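Local coordinates for protein tRNA (guanine(6)-N2)-methyltransferase (Thermus thermophilus, PDB 3TMA) that transfers a methyl group from S-adenosyl-L-methionine to the N2 atom of the guanosine at position 6 of tRNA(Phe), at residues A98-W103 with A136-Y141; D209-G213 with Y232-L236; R264-R268 with G302-L306. All coordinates share one frame; numbering follows the deposited sequence. Where two conformers were deposited one is given.

Interaction 1: residues A98-W103 with A136-Y141; sequences ALALPW and ALHRAY. With PO4 (phosphate ion), chain B.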
ATOM      1  N   ALA A  98      20.551  21.867   3.032  1.00 33.40           N
ATOM      2  CA  ALA A  98      19.470  21.940   4.044  1.00 32.18           C
ATOM      3  C   ALA A  98      19.247  23.371   4.548  1.00 36.25           C
ATOM      4  O   ALA A  98      18.086  23.812   4.714  1.00 36.69           O
ATOM      5  CB  ALA A  98      19.778  21.026   5.243  1.00 31.39           C
ATOM      6  N   LEU A  99      20.352  24.071   4.842  1.00 36.14           N
ATOM      7  CA  LEU A  99      20.273  25.430   5.339  1.00 38.84           C
ATOM      8  C   LEU A  99      19.777  26.441   4.294  1.00 41.08           C
ATOM      9  O   LEU A  99      19.294  27.488   4.677  1.00 42.02           O
ATOM     10  CB  LEU A  99      21.610  25.914   5.914  1.00 41.04           C
ATOM     11  CG  LEU A  99      22.029  25.161   7.165  1.00 42.26           C
ATOM     12  CD1 LEU A  99      23.440  25.621   7.587  1.00 43.32           C
ATOM     13  CD2 LEU A  99      20.993  25.382   8.304  1.00 45.68           C
ATOM     14  N   ALA A 100      19.843  26.118   2.999  1.00 39.86           N
ATOM     15  CA  ALA A 100      19.318  27.034   1.988  1.00 41.52           C
ATOM     16  C   ALA A 100      17.793  26.868   1.755  1.00 40.26           C
ATOM     17  O   ALA A 100      17.194  27.637   0.996  1.00 40.76           O
ATOM     18  CB  ALA A 100      20.095  26.890   0.690  1.00 42.62           C
ATOM     19  N   LEU A 101      17.188  25.840   2.356  1.00 37.19           N
ATOM     20  CA  LEU A 101      15.740  25.574   2.210  1.00 34.62           C
ATOM     21  C   LEU A 101      14.912  26.232   3.335  1.00 36.23           C
ATOM     22  O   LEU A 101      15.414  26.359   4.464  1.00 33.57           O
ATOM     23  CB  LEU A 101      15.481  24.067   2.263  1.00 33.81           C
ATOM     24  CG  LEU A 101      16.037  23.290   1.049  1.00 32.99           C
ATOM     25  CD1 LEU A 101      15.867  21.770   1.250  1.00 30.03           C
ATOM     26  CD2 LEU A 101      15.398  23.839  -0.298  1.00 33.84           C
ATOM     27  N   PRO A 102      13.608  26.488   3.069  1.00 36.35           N
ATOM     28  CA  PRO A 102      12.638  26.836   4.130  1.00 36.97           C
ATOM     29  C   PRO A 102      12.138  25.591   4.891  1.00 35.38           C
ATOM     30  O   PRO A 102      11.983  24.527   4.288  1.00 33.72           O
ATOM     31  CB  PRO A 102      11.492  27.496   3.342  1.00 36.90           C
ATOM     32  CG  PRO A 102      11.487  26.698   2.000  1.00 38.58           C
ATOM     33  CD  PRO A 102      12.963  26.375   1.728  1.00 35.14           C
ATOM     34  N   TRP A 103      11.869  25.726   6.190  1.00 35.13           N
ATOM     35  CA  TRP A 103      11.295  24.640   7.009  1.00 34.30           C
ATOM     36  C   TRP A 103      10.167  25.170   7.902  1.00 37.34           C
ATOM     37  O   TRP A 103      10.277  25.142   9.125  1.00 38.63           O
ATOM     38  CB  TRP A 103      12.371  23.950   7.886  1.00 33.19           C
ATOM     39  CG  TRP A 103      13.583  23.473   7.113  1.00 33.45           C
ATOM     40  CD1 TRP A 103      14.704  24.215   6.826  1.00 36.14           C
ATOM     41  CD2 TRP A 103      13.808  22.173   6.533  1.00 31.63           C
ATOM     42  NE1 TRP A 103      15.596  23.470   6.106  1.00 32.52           N
ATOM     43  CE2 TRP A 103      15.088  22.207   5.920  1.00 32.96           C
ATOM     44  CE3 TRP A 103      13.024  21.020   6.390  1.00 32.12           C
ATOM     45  CZ2 TRP A 103      15.610  21.114   5.172  1.00 30.18           C
ATOM     46  CZ3 TRP A 103      13.554  19.919   5.668  1.00 32.82           C
ATOM     47  CH2 TRP A 103      14.817  19.990   5.047  1.00 32.74           C
ATOM     48  N   ALA A 136      22.717  21.198  12.324  1.00 36.31           N
ATOM     49  CA  ALA A 136      22.640  22.475  11.578  1.00 36.99           C
ATOM     50  C   ALA A 136      21.241  23.083  11.722  1.00 36.81           C
ATOM     51  O   ALA A 136      21.093  24.310  11.992  1.00 37.09           O
ATOM     52  CB  ALA A 136      22.981  22.281  10.080  1.00 35.95           C
ATOM     53  N   LEU A 137      20.214  22.236  11.591  1.00 33.70           N
ATOM     54  CA  LEU A 137      18.845  22.719  11.774  1.00 33.21           C
ATOM     55  C   LEU A 137      18.544  23.126  13.198  1.00 35.41           C
ATOM     56  O   LEU A 137      17.832  24.114  13.419  1.00 38.47           O
ATOM     57  CB  LEU A 137      17.784  21.733  11.226  1.00 31.43           C
ATOM     58  CG  LEU A 137      17.861  21.529   9.713  1.00 33.76           C
ATOM     59  CD1 LEU A 137      16.961  20.324   9.216  1.00 33.02           C
ATOM     60  CD2 LEU A 137      17.560  22.805   8.971  1.00 32.19           C
ATOM     61  N   HIS A 138      19.012  22.346  14.171  1.00 35.31           N
ATOM     62  CA  HIS A 138      18.760  22.661  15.571  1.00 37.39           C
ATOM     63  C   HIS A 138      19.381  24.022  15.881  1.00 40.36           C
ATOM     64  O   HIS A 138      18.812  24.861  16.615  1.00 40.77           O
ATOM     65  CB  HIS A 138      19.363  21.574  16.489  1.00 38.13           C
ATOM     66  CG  HIS A 138      19.414  21.955  17.936  1.00 42.66           C
ATOM     67  ND1 HIS A 138      18.278  22.135  18.698  1.00 49.01           N
ATOM     68  CD2 HIS A 138      20.460  22.222  18.754  1.00 47.02           C
ATOM     69  CE1 HIS A 138      18.624  22.506  19.922  1.00 51.12           C
ATOM     70  NE2 HIS A 138      19.941  22.573  19.979  1.00 52.01           N
ATOM     71  N   ARG A 139      20.563  24.257  15.330  1.00 41.16           N
ATOM     72  CA  ARG A 139      21.247  25.530  15.573  1.00 43.22           C
ATOM     73  C   ARG A 139      20.547  26.729  14.914  1.00 42.51           C
ATOM     74  O   ARG A 139      20.518  27.834  15.470  1.00 40.00           O
ATOM     75  CB  ARG A 139      22.709  25.404  15.159  1.00 44.13           C
ATOM     76  CG  ARG A 139      23.428  26.763  15.017  1.00 56.18           C
ATOM     77  CD  ARG A 139      24.278  26.756  13.737  1.00 62.18           C
ATOM     78  NE  ARG A 139      25.513  26.030  13.983  1.00 61.91           N
ATOM     79  CZ  ARG A 139      26.082  25.197  13.119  1.00 60.67           C
ATOM     80  NH1 ARG A 139      25.527  24.985  11.933  1.00 52.19           N
ATOM     81  NH2 ARG A 139      27.209  24.577  13.438  1.00 53.92           N
ATOM     82  N   ALA A 140      19.979  26.524  13.712  1.00 39.42           N
ATOM     83  CA  ALA A 140      19.280  27.619  12.987  1.00 40.62           C
ATOM     84  C   ALA A 140      17.866  27.869  13.542  1.00 41.83           C
ATOM     85  O   ALA A 140      17.383  29.007  13.510  1.00 42.32           O
ATOM     86  CB  ALA A 140      19.188  27.328  11.462  1.00 38.02           C
ATOM     87  N   TYR A 141      17.206  26.800  14.016  1.00 40.24           N
ATOM     88  CA  TYR A 141      15.773  26.818  14.374  1.00 40.21           C
ATOM     89  C   TYR A 141      15.504  26.736  15.896  1.00 42.89           C
ATOM     90  O   TYR A 141      14.462  27.173  16.384  1.00 44.88           O
ATOM     91  CB  TYR A 141      14.994  25.724  13.604  1.00 36.68           C
ATOM     92  CG  TYR A 141      14.803  26.084  12.137  1.00 36.59           C
ATOM     93  CD1 TYR A 141      13.592  26.604  11.678  1.00 39.17           C
ATOM     94  CD2 TYR A 141      15.850  25.949  11.217  1.00 35.13           C
ATOM     95  CE1 TYR A 141      13.440  27.016  10.339  1.00 37.31           C
ATOM     96  CE2 TYR A 141      15.734  26.416   9.908  1.00 37.54           C
ATOM     97  CZ  TYR A 141      14.517  26.965   9.489  1.00 37.57           C
ATOM     98  OH  TYR A 141      14.350  27.338   8.192  1.00 39.70           O
TER
HETATM   99  P   PO4 B 401      29.414  22.518  11.137  1.00 72.38           P
HETATM  100  O1  PO4 B 401      30.062  23.887  11.220  1.00 71.84           O
HETATM  101  O2  PO4 B 401      30.093  21.586  12.122  1.00 72.64           O
HETATM  102  O3  PO4 B 401      27.942  22.572  11.489  1.00 71.22           O
HETATM  103  O4  PO4 B 401      29.579  21.981   9.731  1.00 70.43           O
HETATM  104  O   HOH W   1      16.794  27.067   7.071  1.00 58.01           O
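The carbonyl oxygen of Ala98 is gripped from opposite faces of its plane, by the indole of Trp103 and by the backbone N of Leu101, and this fixes the ring that meets Leu137 and Tyr141. Trp103 NE1 donates to Ala98 O at 2.9 Å, with the acceptor almost in the indole plane, while the turn bond from Leu101 N to Ala98 O is longer, at 3.2 Å. Over one face of the indole lies Leu137, whose CD2 stands 3.9 Å from the centroid of the five-membered ring of Trp103 in a CH-pi contact. The edge of the same indole points at the face of Tyr141 in an offset edge-to-face pair, the planes at 85°; Trp103 CD1 lies 3.8 Å from Tyr141 CZ, obliquely to that ring. A water joins the segments here, hydrogen-bonded to Tyr141 OH at 2.7 Å and donating to Leu101 O at 3.0 Å. Helix 90-99 contributes Leu99, whose CD2 rests 4.1 Å from Ala140 CB and touches Ala136. Arg139 NH2 donates to O3 of a phosphate, probably from the crystallisation liquor, at 2.9 Å, with a weaker bond from NH1. Within the THUMP domain, the contact joins the C-terminal part of helix 90-99 and the chain that follows to the end of helix 126-141; Trp103 and Leu137 both pack on Val154 of strand 152-159, and Ala98 and Leu101 on Leu165 of strand 162-168.

Interaction 2: residues D209-G213 with Y232-L236; sequences DPFTG and YAGDL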
ATOM      1  N   ASP A 209     -15.344 -11.262  -0.892  1.00 26.72           N
ATOM      2  CA  ASP A 209     -14.062 -11.474  -0.143  1.00 27.16           C
ATOM      3  C   ASP A 209     -14.128 -12.844   0.598  1.00 26.37           C
ATOM      4  O   ASP A 209     -14.718 -12.951   1.677  1.00 28.70           O
ATOM      5  CB  ASP A 209     -13.923 -10.309   0.834  1.00 26.05           C
ATOM      6  CG  ASP A 209     -12.746 -10.464   1.801  1.00 38.44           C
ATOM      7  OD1 ASP A 209     -11.934 -11.430   1.637  1.00 35.00           O
ATOM      8  OD2 ASP A 209     -12.651  -9.599   2.732  1.00 39.31           O
ATOM      9  N   PRO A 210     -13.582 -13.919  -0.007  1.00 25.73           N
ATOM     10  CA  PRO A 210     -13.899 -15.252   0.524  1.00 26.98           C
ATOM     11  C   PRO A 210     -13.058 -15.693   1.729  1.00 29.96           C
ATOM     12  O   PRO A 210     -13.410 -16.691   2.380  1.00 29.80           O
ATOM     13  CB  PRO A 210     -13.676 -16.169  -0.689  1.00 27.10           C
ATOM     14  CG  PRO A 210     -12.523 -15.489  -1.473  1.00 26.05           C
ATOM     15  CD  PRO A 210     -12.777 -13.981  -1.248  1.00 25.54           C
ATOM     16  N   PHE A 211     -11.966 -14.965   2.036  1.00 29.68           N
ATOM     17  CA  PHE A 211     -11.185 -15.244   3.261  1.00 31.51           C
ATOM     18  C   PHE A 211     -11.080 -13.944   4.033  1.00 32.36           C
ATOM     19  O   PHE A 211     -10.030 -13.287   4.027  1.00 34.70           O
ATOM     20  CB  PHE A 211      -9.751 -15.738   2.929  1.00 32.11           C
ATOM     21  CG  PHE A 211      -9.716 -16.968   2.055  1.00 33.85           C
ATOM     22  CD1 PHE A 211      -9.782 -18.227   2.623  1.00 33.20           C
ATOM     23  CD2 PHE A 211      -9.599 -16.862   0.662  1.00 34.92           C
ATOM     24  CE1 PHE A 211      -9.762 -19.403   1.820  1.00 34.83           C
ATOM     25  CE2 PHE A 211      -9.607 -18.028  -0.167  1.00 31.11           C
ATOM     26  CZ  PHE A 211      -9.655 -19.299   0.440  1.00 31.01           C
ATOM     27  N   THR A 212     -12.145 -13.523   4.692  1.00 32.05           N
ATOM     28  CA  THR A 212     -12.199 -12.085   4.985  1.00 29.92           C
ATOM     29  C   THR A 212     -11.381 -11.739   6.233  1.00 33.08           C
ATOM     30  O   THR A 212     -10.898 -10.610   6.356  1.00 31.02           O
ATOM     31  CB  THR A 212     -13.653 -11.531   5.036  1.00 31.26           C
ATOM     32  OG1 THR A 212     -13.612 -10.093   4.978  1.00 33.23           O
ATOM     33  CG2 THR A 212     -14.346 -11.927   6.348  1.00 29.11           C
ATOM     34  N   GLY A 213     -11.207 -12.714   7.147  1.00 33.16           N
ATOM     35  CA  GLY A 213     -10.560 -12.439   8.441  1.00 36.22           C
ATOM     36  C   GLY A 213     -11.286 -11.317   9.190  1.00 38.32           C
ATOM     37  O   GLY A 213     -12.521 -11.339   9.334  1.00 37.97           O
ATOM     38  N   TYR A 232     -19.947  -9.158  -0.375  1.00 25.03           N
ATOM     39  CA  TYR A 232     -20.147 -10.388   0.397  1.00 26.38           C
ATOM     40  C   TYR A 232     -18.769 -10.743   0.977  1.00 24.89           C
ATOM     41  O   TYR A 232     -17.749 -10.511   0.322  1.00 24.74           O
ATOM     42  CB  TYR A 232     -20.601 -11.526  -0.567  1.00 25.16           C
ATOM     43  CG  TYR A 232     -21.958 -11.268  -1.215  1.00 29.55           C
ATOM     44  CD1 TYR A 232     -23.134 -11.707  -0.607  1.00 29.35           C
ATOM     45  CD2 TYR A 232     -22.055 -10.648  -2.471  1.00 30.94           C
ATOM     46  CE1 TYR A 232     -24.398 -11.460  -1.207  1.00 31.98           C
ATOM     47  CE2 TYR A 232     -23.292 -10.445  -3.086  1.00 30.09           C
ATOM     48  CZ  TYR A 232     -24.448 -10.818  -2.440  1.00 33.76           C
ATOM     49  OH  TYR A 232     -25.651 -10.562  -3.060  1.00 35.96           O
ATOM     50  N   ALA A 233     -18.729 -11.291   2.187  1.00 24.63           N
ATOM     51  CA  ALA A 233     -17.460 -11.549   2.820  1.00 25.64           C
ATOM     52  C   ALA A 233     -17.650 -12.728   3.732  1.00 28.70           C
ATOM     53  O   ALA A 233     -18.634 -12.784   4.475  1.00 29.56           O
ATOM     54  CB  ALA A 233     -17.004 -10.321   3.631  1.00 24.67           C
ATOM     55  N   GLY A 234     -16.697 -13.666   3.711  1.00 28.24           N
ATOM     56  CA  GLY A 234     -16.901 -14.897   4.444  1.00 31.59           C
ATOM     57  C   GLY A 234     -15.691 -15.295   5.245  1.00 34.61           C
ATOM     58  O   GLY A 234     -14.541 -15.005   4.856  1.00 34.62           O
ATOM     59  N   ASP A 235     -15.927 -16.004   6.344  1.00 36.09           N
ATOM     60  CA  ASP A 235     -14.829 -16.576   7.093  1.00 39.39           C
ATOM     61  C   ASP A 235     -15.365 -17.660   8.033  1.00 43.32           C
ATOM     62  O   ASP A 235     -16.544 -17.647   8.403  1.00 42.91           O
ATOM     63  CB  ASP A 235     -14.154 -15.472   7.912  1.00 39.72           C
ATOM     64  CG  ASP A 235     -12.752 -15.842   8.339  1.00 46.84           C
ATOM     65  OD1 ASP A 235     -12.600 -16.433   9.452  1.00 54.85           O
ATOM     66  OD2 ASP A 235     -11.801 -15.516   7.573  1.00 47.75           O
ATOM     67  N   LEU A 236     -14.487 -18.551   8.494  1.00 46.96           N
ATOM     68  CA  LEU A 236     -14.911 -19.562   9.470  1.00 52.18           C
ATOM     69  C   LEU A 236     -14.836 -19.087  10.920  1.00 56.37           C
ATOM     70  O   LEU A 236     -15.521 -19.621  11.784  1.00 59.15           O
ATOM     71  CB  LEU A 236     -14.120 -20.858   9.266  1.00 55.50           C
ATOM     72  CG  LEU A 236     -14.681 -21.718   8.123  1.00 57.19           C
ATOM     73  CD1 LEU A 236     -13.782 -22.903   7.809  1.00 64.57           C
ATOM     74  CD2 LEU A 236     -16.079 -22.203   8.460  1.00 62.56           C
TER
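Two extended first torsions set up the meeting of Thr212 with the strand residues Ala233, Gly234 and Asp235. With chi1 at -165°, Thr212 puts OG1 opposite its own N, toward Asp209 and the methyl of Ala233, and leaves CG2 lying 3.4 Å from Gly234 O. Asp235 likewise has CG trans to its N (chi1 -160°), which carries OD2 to the turn of the loop. There Gly213 N donates to Asp235 OD2 at 2.9 Å, arriving from above the carboxylate plane, 53° out of it; the other oxygen, OD1, accepts from the backbone N of Asp237.

The backbones begin as neighbouring parallel strands. Asp209 bridges Ala233, its N donating to Tyr232 O at 2.8 Å and its O accepting from Gly234 N at 2.9 Å. Beyond that pair the regular pattern stops: Pro210 O and Gly234 O, two acceptors, come within 3.2 Å without bonding, and a further backbone bond forms from Thr212 N to Gly234 O at 2.8 Å. Thr212 OG1 also points to Asp209 OD2, at a doubtfully short distance.

This is the start of the glycine-rich loop of a Rossmann-fold methyltransferase, leading into Ser214, Gly215 and Thr216, which by similarity bind S-adenosyl-L-methionine. It opens a beta-alpha-beta crossover through helix 216-225, where Ala218 touches Thr212 and Ala233. Strand 231-235 runs between strands 207-209 and 257-260, while Pro210 and Phe211 pack against helix 290-305.

Interaction 3: residues R264-R268 with G302-L306; sequences RHLPR and GALAL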
ATOM      1  N   ARG A 264     -14.038 -23.543   0.954  1.00 39.38           N
ATOM      2  CA  ARG A 264     -13.990 -24.765   0.136  1.00 42.50           C
ATOM      3  C   ARG A 264     -15.356 -25.089  -0.484  1.00 42.78           C
ATOM      4  O   ARG A 264     -15.434 -25.912  -1.406  1.00 42.46           O
ATOM      5  CB  ARG A 264     -13.550 -25.983   0.967  1.00 46.54           C
ATOM      6  CG  ARG A 264     -12.145 -25.930   1.552  1.00 50.11           C
ATOM      7  CD  ARG A 264     -11.940 -27.123   2.493  1.00 59.12           C
ATOM      8  NE  ARG A 264     -10.609 -27.740   2.422  1.00 65.88           N
ATOM      9  CZ  ARG A 264      -9.603 -27.479   3.271  0.50 65.71           C
ATOM     10  NH1 ARG A 264      -9.754 -26.562   4.224  0.50 61.75           N
ATOM     11  NH2 ARG A 264      -8.430 -28.116   3.160  0.50 61.81           N
ATOM     12  N   HIS A 265     -16.425 -24.468   0.030  1.00 41.70           N
ATOM     13  CA  HIS A 265     -17.784 -24.709  -0.456  1.00 41.78           C
ATOM     14  C   HIS A 265     -18.565 -23.407  -0.664  1.00 39.41           C
ATOM     15  O   HIS A 265     -19.721 -23.282  -0.212  1.00 38.98           O
ATOM     16  CB  HIS A 265     -18.541 -25.580   0.545  1.00 47.30           C
ATOM     17  CG  HIS A 265     -17.898 -26.908   0.788  1.00 56.02           C
ATOM     18  ND1 HIS A 265     -17.888 -27.911  -0.161  1.00 59.38           N
ATOM     19  CD2 HIS A 265     -17.214 -27.386   1.858  1.00 60.83           C
ATOM     20  CE1 HIS A 265     -17.219 -28.947   0.318  1.00 66.66           C
ATOM     21  NE2 HIS A 265     -16.797 -28.653   1.537  1.00 63.49           N
ATOM     22  N   LEU A 266     -17.938 -22.447  -1.340  1.00 35.11           N
ATOM     23  CA  LEU A 266     -18.525 -21.107  -1.549  1.00 35.10           C
ATOM     24  C   LEU A 266     -19.964 -21.062  -2.053  1.00 36.05           C
ATOM     25  O   LEU A 266     -20.766 -20.233  -1.586  1.00 35.11           O
ATOM     26  CB  LEU A 266     -17.639 -20.255  -2.463  1.00 33.73           C
ATOM     27  CG  LEU A 266     -16.290 -19.845  -1.866  1.00 31.90           C
ATOM     28  CD1 LEU A 266     -15.475 -19.175  -2.938  1.00 30.19           C
ATOM     29  CD2 LEU A 266     -16.508 -18.959  -0.643  1.00 31.23           C
ATOM     30  N   PRO A 267     -20.323 -21.964  -2.998  1.00 38.99           N
ATOM     31  CA  PRO A 267     -21.725 -21.912  -3.435  1.00 39.50           C
ATOM     32  C   PRO A 267     -22.783 -22.326  -2.384  1.00 40.34           C
ATOM     33  O   PRO A 267     -23.948 -22.025  -2.589  1.00 41.96           O
ATOM     34  CB  PRO A 267     -21.754 -22.820  -4.667  1.00 42.43           C
ATOM     35  CG  PRO A 267     -20.266 -22.980  -5.079  1.00 40.19           C
ATOM     36  CD  PRO A 267     -19.538 -22.944  -3.771  1.00 38.23           C
ATOM     37  N   ARG A 268     -22.392 -22.902  -1.242  1.00 41.47           N
ATOM     38  CA  ARG A 268     -23.340 -23.184  -0.151  0.50 43.39           C
ATOM     39  C   ARG A 268     -23.774 -21.861   0.519  1.00 44.47           C
ATOM     40  O   ARG A 268     -24.760 -21.817   1.266  1.00 47.00           O
ATOM     41  CB  ARG A 268     -22.704 -24.099   0.912  0.50 44.72           C
ATOM     42  CG  ARG A 268     -22.483 -25.569   0.501  0.50 44.81           C
ATOM     43  CD  ARG A 268     -21.918 -26.433   1.644  0.50 46.64           C
ATOM     44  NE  ARG A 268     -21.384 -27.710   1.176  0.50 44.36           N
ATOM     45  CZ  ARG A 268     -20.844 -28.647   1.957  0.50 52.92           C
ATOM     46  NH1 ARG A 268     -20.770 -28.482   3.274  0.50 56.78           N
ATOM     47  NH2 ARG A 268     -20.413 -29.779   1.427  0.50 55.47           N
ATOM     48  N   GLY A 302     -15.094 -23.482  -6.673  1.00 29.83           N
ATOM     49  CA  GLY A 302     -16.230 -22.704  -6.175  1.00 29.17           C
ATOM     50  C   GLY A 302     -16.218 -21.305  -6.790  1.00 29.52           C
ATOM     51  O   GLY A 302     -17.287 -20.747  -7.134  1.00 29.18           O
ATOM     52  N   ALA A 303     -15.025 -20.713  -6.917  1.00 26.56           N
ATOM     53  CA  ALA A 303     -14.949 -19.340  -7.442  1.00 26.02           C
ATOM     54  C   ALA A 303     -15.434 -19.325  -8.883  1.00 27.78           C
ATOM     55  O   ALA A 303     -16.217 -18.460  -9.265  1.00 27.31           O
ATOM     56  CB  ALA A 303     -13.510 -18.788  -7.381  1.00 25.21           C
ATOM     57  N   LEU A 304     -15.000 -20.302  -9.671  1.00 27.16           N
ATOM     58  CA  LEU A 304     -15.403 -20.397 -11.078  1.00 31.28           C
ATOM     59  C   LEU A 304     -16.915 -20.537 -11.208  1.00 32.15           C
ATOM     60  O   LEU A 304     -17.530 -19.992 -12.142  1.00 34.86           O
ATOM     61  CB  LEU A 304     -14.727 -21.621 -11.743  1.00 31.74           C
ATOM     62  CG  LEU A 304     -14.956 -21.768 -13.245  1.00 34.24           C
ATOM     63  CD1 LEU A 304     -14.155 -20.728 -13.988  1.00 31.90           C
ATOM     64  CD2 LEU A 304     -14.542 -23.173 -13.714  1.00 38.67           C
ATOM     65  N   ALA A 305     -17.519 -21.262 -10.263  1.00 31.00           N
ATOM     66  CA  ALA A 305     -18.944 -21.522 -10.316  1.00 32.08           C
ATOM     67  C   ALA A 305     -19.778 -20.305  -9.897  1.00 31.18           C
ATOM     68  O   ALA A 305     -20.985 -20.310 -10.089  1.00 34.65           O
ATOM     69  CB  ALA A 305     -19.301 -22.721  -9.454  1.00 32.68           C
ATOM     70  N   LEU A 306     -19.140 -19.326  -9.242  1.00 29.44           N
ATOM     71  CA  LEU A 306     -19.801 -18.118  -8.785  1.00 29.11           C
ATOM     72  C   LEU A 306     -19.463 -16.894  -9.622  1.00 29.28           C
ATOM     73  O   LEU A 306     -19.698 -15.760  -9.194  1.00 30.41           O
ATOM     74  CB  LEU A 306     -19.465 -17.849  -7.296  1.00 27.72           C
ATOM     75  CG  LEU A 306     -20.036 -18.963  -6.350  1.00 31.74           C
ATOM     76  CD1 LEU A 306     -19.882 -18.531  -4.903  1.00 36.12           C
ATOM     77  CD2 LEU A 306     -21.466 -19.289  -6.617  1.00 38.00           C
TER
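Leu306 spreads its two methyl groups over the backbone and side chains of Leu266 and Pro267. Its CG sits beside the backbone N (chi1 -65°), and from there CD1 comes to 3.7 Å from Leu266 CB, while CD2 approaches Pro267 CB at 4.0 Å. The proline ring lies obliquely across the leucine and continues to the helix: because Gly302 has no side chain, Pro267 CD can settle 4.1 Å from Gly302 CA. On the outer side, Pro267 CG just touches Ala305 CB at 4.5 Å. No hydrogen bond crosses between the segments, so the contact is apolar packing. In the Rossmann-fold domain it joins the loop between strands 257-260 and 275-278 to the C-terminal end of helix 290-305. Earlier in that loop stand Asp262 and Ala263, which by similarity bind S-adenosyl-L-methionine, and Asp262 OD1 accepts a hydrogen bond from Arg264 N. Leu266 also touches Phe299, one helical turn before Gly302. At the helix end, Leu306 N donates to Ala303 O at 3.0 Å, and a backbone bond ties Leu306 to Val273.

In the fold
From the N terminus, interaction 1 comes first: it brings helix 90-99 against helix 126-141 and closes a loop of 32 residues within the THUMP domain. The chain then enters the methyltransferase domain, where interaction 2 closes the crossover between strands 207-209 and 231-235. Interaction 3 follows, spanning 33 residues to tie the loop after strand 257-260 to the C-terminal end of helix 290-305. The three contacts lie in series, neither nested nor crossed. Interaction 1 stands alone, about 51 Å from interaction 2 and 61 Å from interaction 3, centre to centre, on the opposite side of the chain's centre. Interactions 2 and 3 are adjacent, touching where Pro210 CB meets Leu266 CD2 at 4.0 Å.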